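Uncharacterized protein (Borrelia turicatae, PDB 5VJ4) is an uncharacterised, putative surface protein of a relapsing fever spirochete, mostly helical and possibly lipid-binding. Local coordinates at residues I124-G129 with K154-L159. Numbering follows the deposited sequence.
With SO4 (sulfate ion), chain C.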
loop_
_atom_site.group_PDB
_atom_site.type_symbol
_atom_site.label_atom_id
_atom_site.label_comp_id
_atom_site.label_asym_id
_atom_site.label_seq_id
_atom_site.Cartn_x
_atom_site.Cartn_y
_atom_site.Cartn_z
ATOM N N ILE A 124 -15.390 22.505 -5.371
ATOM C CA ILE A 124 -16.373 21.541 -4.896
ATOM C C ILE A 124 -16.457 20.340 -5.852
ATOM O O ILE A 124 -16.442 19.203 -5.415
ATOM C CB ILE A 124 -17.735 22.208 -4.674
ATOM C CG1 ILE A 124 -17.631 23.201 -3.514
ATOM C CG2 ILE A 124 -18.790 21.182 -4.353
ATOM C CD1 ILE A 124 -17.637 22.588 -2.134
ATOM N N SER A 125 -16.465 20.589 -7.152
ATOM C CA SER A 125 -16.481 19.492 -8.077
ATOM C C SER A 125 -15.243 18.609 -7.915
ATOM O O SER A 125 -15.330 17.379 -7.987
ATOM C CB SER A 125 -16.590 19.980 -9.498
ATOM O OG SER A 125 -16.273 18.908 -10.369
ATOM N N TYR A 126 -14.102 19.241 -7.682
ATOM C CA TYR A 126 -12.852 18.517 -7.443
ATOM C C TYR A 126 -12.911 17.589 -6.215
ATOM O O TYR A 126 -12.838 16.377 -6.389
ATOM C CB TYR A 126 -11.720 19.505 -7.310
ATOM C CG TYR A 126 -10.373 18.902 -7.094
ATOM C CD1 TYR A 126 -9.665 18.339 -8.162
ATOM C CD2 TYR A 126 -9.758 18.956 -5.824
ATOM C CE1 TYR A 126 -8.391 17.815 -7.965
ATOM C CE2 TYR A 126 -8.485 18.450 -5.616
ATOM C CZ TYR A 126 -7.815 17.865 -6.682
ATOM O OH TYR A 126 -6.577 17.329 -6.465
ATOM N N ILE A 127 -13.069 18.131 -5.000
ATOM C CA ILE A 127 -13.137 17.260 -3.842
ATOM C C ILE A 127 -14.330 16.325 -3.861
ATOM O O ILE A 127 -14.412 15.412 -3.044
ATOM C CB ILE A 127 -13.091 17.990 -2.502
ATOM C CG1 ILE A 127 -14.267 18.943 -2.377
ATOM C CG2 ILE A 127 -11.757 18.682 -2.351
ATOM C CD1 ILE A 127 -14.368 19.548 -0.994
ATOM N N GLN A 128 -15.245 16.538 -4.795
ATOM C CA GLN A 128 -16.415 15.676 -4.881
ATOM C C GLN A 128 -16.013 14.241 -5.234
ATOM O O GLN A 128 -16.594 13.286 -4.732
ATOM C CB GLN A 128 -17.369 16.200 -5.931
ATOM C CG GLN A 128 -18.823 15.840 -5.721
ATOM C CD GLN A 128 -19.589 15.933 -7.013
ATOM O OE1 GLN A 128 -19.483 16.912 -7.765
ATOM N NE2 GLN A 128 -20.342 14.901 -7.301
ATOM N N GLY A 129 -15.015 14.115 -6.110
ATOM C CA GLY A 129 -14.564 12.836 -6.627
ATOM C C GLY A 129 -15.672 12.059 -7.295
ATOM O O GLY A 129 -16.247 12.520 -8.263
ATOM N N LYS A 154 -12.072 28.021 0.305
ATOM C CA LYS A 154 -10.801 28.766 0.287
ATOM C C LYS A 154 -9.568 27.851 0.271
ATOM O O LYS A 154 -8.740 27.991 -0.652
ATOM C CB LYS A 154 -10.732 29.818 1.400
ATOM C CG LYS A 154 -11.400 31.153 1.070
ATOM C CD LYS A 154 -11.261 32.125 2.243
ATOM C CE LYS A 154 -11.810 33.516 1.944
ATOM N NZ LYS A 154 -11.956 34.296 3.206
ATOM N N PRO A 155 -9.469 26.881 1.223
ATOM C CA PRO A 155 -8.312 25.956 1.184
ATOM C C PRO A 155 -8.218 25.172 -0.108
ATOM O O PRO A 155 -7.126 25.090 -0.693
ATOM C CB PRO A 155 -8.561 25.006 2.351
ATOM C CG PRO A 155 -9.427 25.788 3.269
ATOM C CD PRO A 155 -10.345 26.556 2.359
ATOM N N THR A 156 -9.348 24.643 -0.581
ATOM C CA THR A 156 -9.316 23.858 -1.809
ATOM C C THR A 156 -8.861 24.707 -2.977
ATOM O O THR A 156 -8.043 24.269 -3.813
ATOM C CB THR A 156 -10.653 23.183 -2.093
ATOM O OG1 THR A 156 -10.958 22.300 -1.006
ATOM C CG2 THR A 156 -10.556 22.354 -3.329
ATOM N N VAL A 157 -9.369 25.935 -3.029
ATOM C CA VAL A 157 -9.109 26.789 -4.183
ATOM C C VAL A 157 -7.643 27.167 -4.217
ATOM O O VAL A 157 -7.015 27.132 -5.284
ATOM C CB VAL A 157 -10.045 28.010 -4.242
ATOM C CG1 VAL A 157 -9.622 28.939 -5.366
ATOM C CG2 VAL A 157 -11.485 27.555 -4.488
ATOM N N SER A 158 -7.097 27.489 -3.046
ATOM C CA SER A 158 -5.661 27.706 -2.915
ATOM C C SER A 158 -4.881 26.469 -3.428
ATOM O O SER A 158 -3.984 26.564 -4.299
ATOM C CB SER A 158 -5.315 28.060 -1.470
ATOM O OG SER A 158 -4.036 27.552 -1.158
ATOM N N LEU A 159 -5.255 25.301 -2.923
ATOM C CA LEU A 159 -4.647 24.078 -3.411
ATOM C C LEU A 159 -4.694 23.938 -4.937
ATOM O O LEU A 159 -3.712 23.519 -5.558
ATOM C CB LEU A 159 -5.283 22.855 -2.762
ATOM C CG LEU A 159 -4.606 21.540 -3.138
ATOM C CD1 LEU A 159 -3.101 21.621 -2.847
ATOM C CD2 LEU A 159 -5.250 20.413 -2.369
HETATM S S SO4 C . -22.531 16.412 -10.924
HETATM O O1 SO4 C . -21.611 15.538 -10.170
HETATM O O2 SO4 C . -22.621 17.724 -10.251
HETATM O O3 SO4 C . -21.945 16.659 -12.240
HETATM O O4 SO4 C . -23.874 15.766 -11.024
#
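Gln128 NE2 is held by two acceptors: O1 of a sulfate, probably from the crystallisation liquor, and the carbonyl oxygen of Leu131. The sulfate bond measures 3.2 Å from NE2 to O1, with an N-H...O angle of 159°; backbone N atoms of Ile103 and Asp104 bind the same ion. Across the contact, Thr156 OG1 lies 3.9 Å from Ile127 CG2. This buried hydroxyl is hydrogen-bonded to the carbonyl oxygen of Ile152, one turn earlier in its own helix, so what it offers Ile127 is van der Waals contact. The threonine methyl takes part as well: CG2 stands 4.0 Å from the same Ile127 CG2, so that one isoleucine branch touches both arms of the threonine. A chi1 of 61° tucks Ile127 CG1 between the backbone N and carbonyl carbon and sends CG2 to the Thr156 side. Thr156 CG2 also approaches the Tyr126 ring obliquely, 4.3 Å from CD2. In this all-helical fold the contact joins the last turn of helix 118-128 to the middle of helix 145-171, at the kink where the N of Pro155 has no bond to the preceding turn, with only 137 Å² buried between the segments. Other helices complete the packing: Phe210 of helix 207-214 touches both Ile127 and Thr156, and the Tyr126 hydroxyl bonds to Asp190 of helix 176-201, whose Lys194 makes a cation-pi contact with the ring. Gly129, with positive phi (57°), is the first residue to leave helical backbone angles.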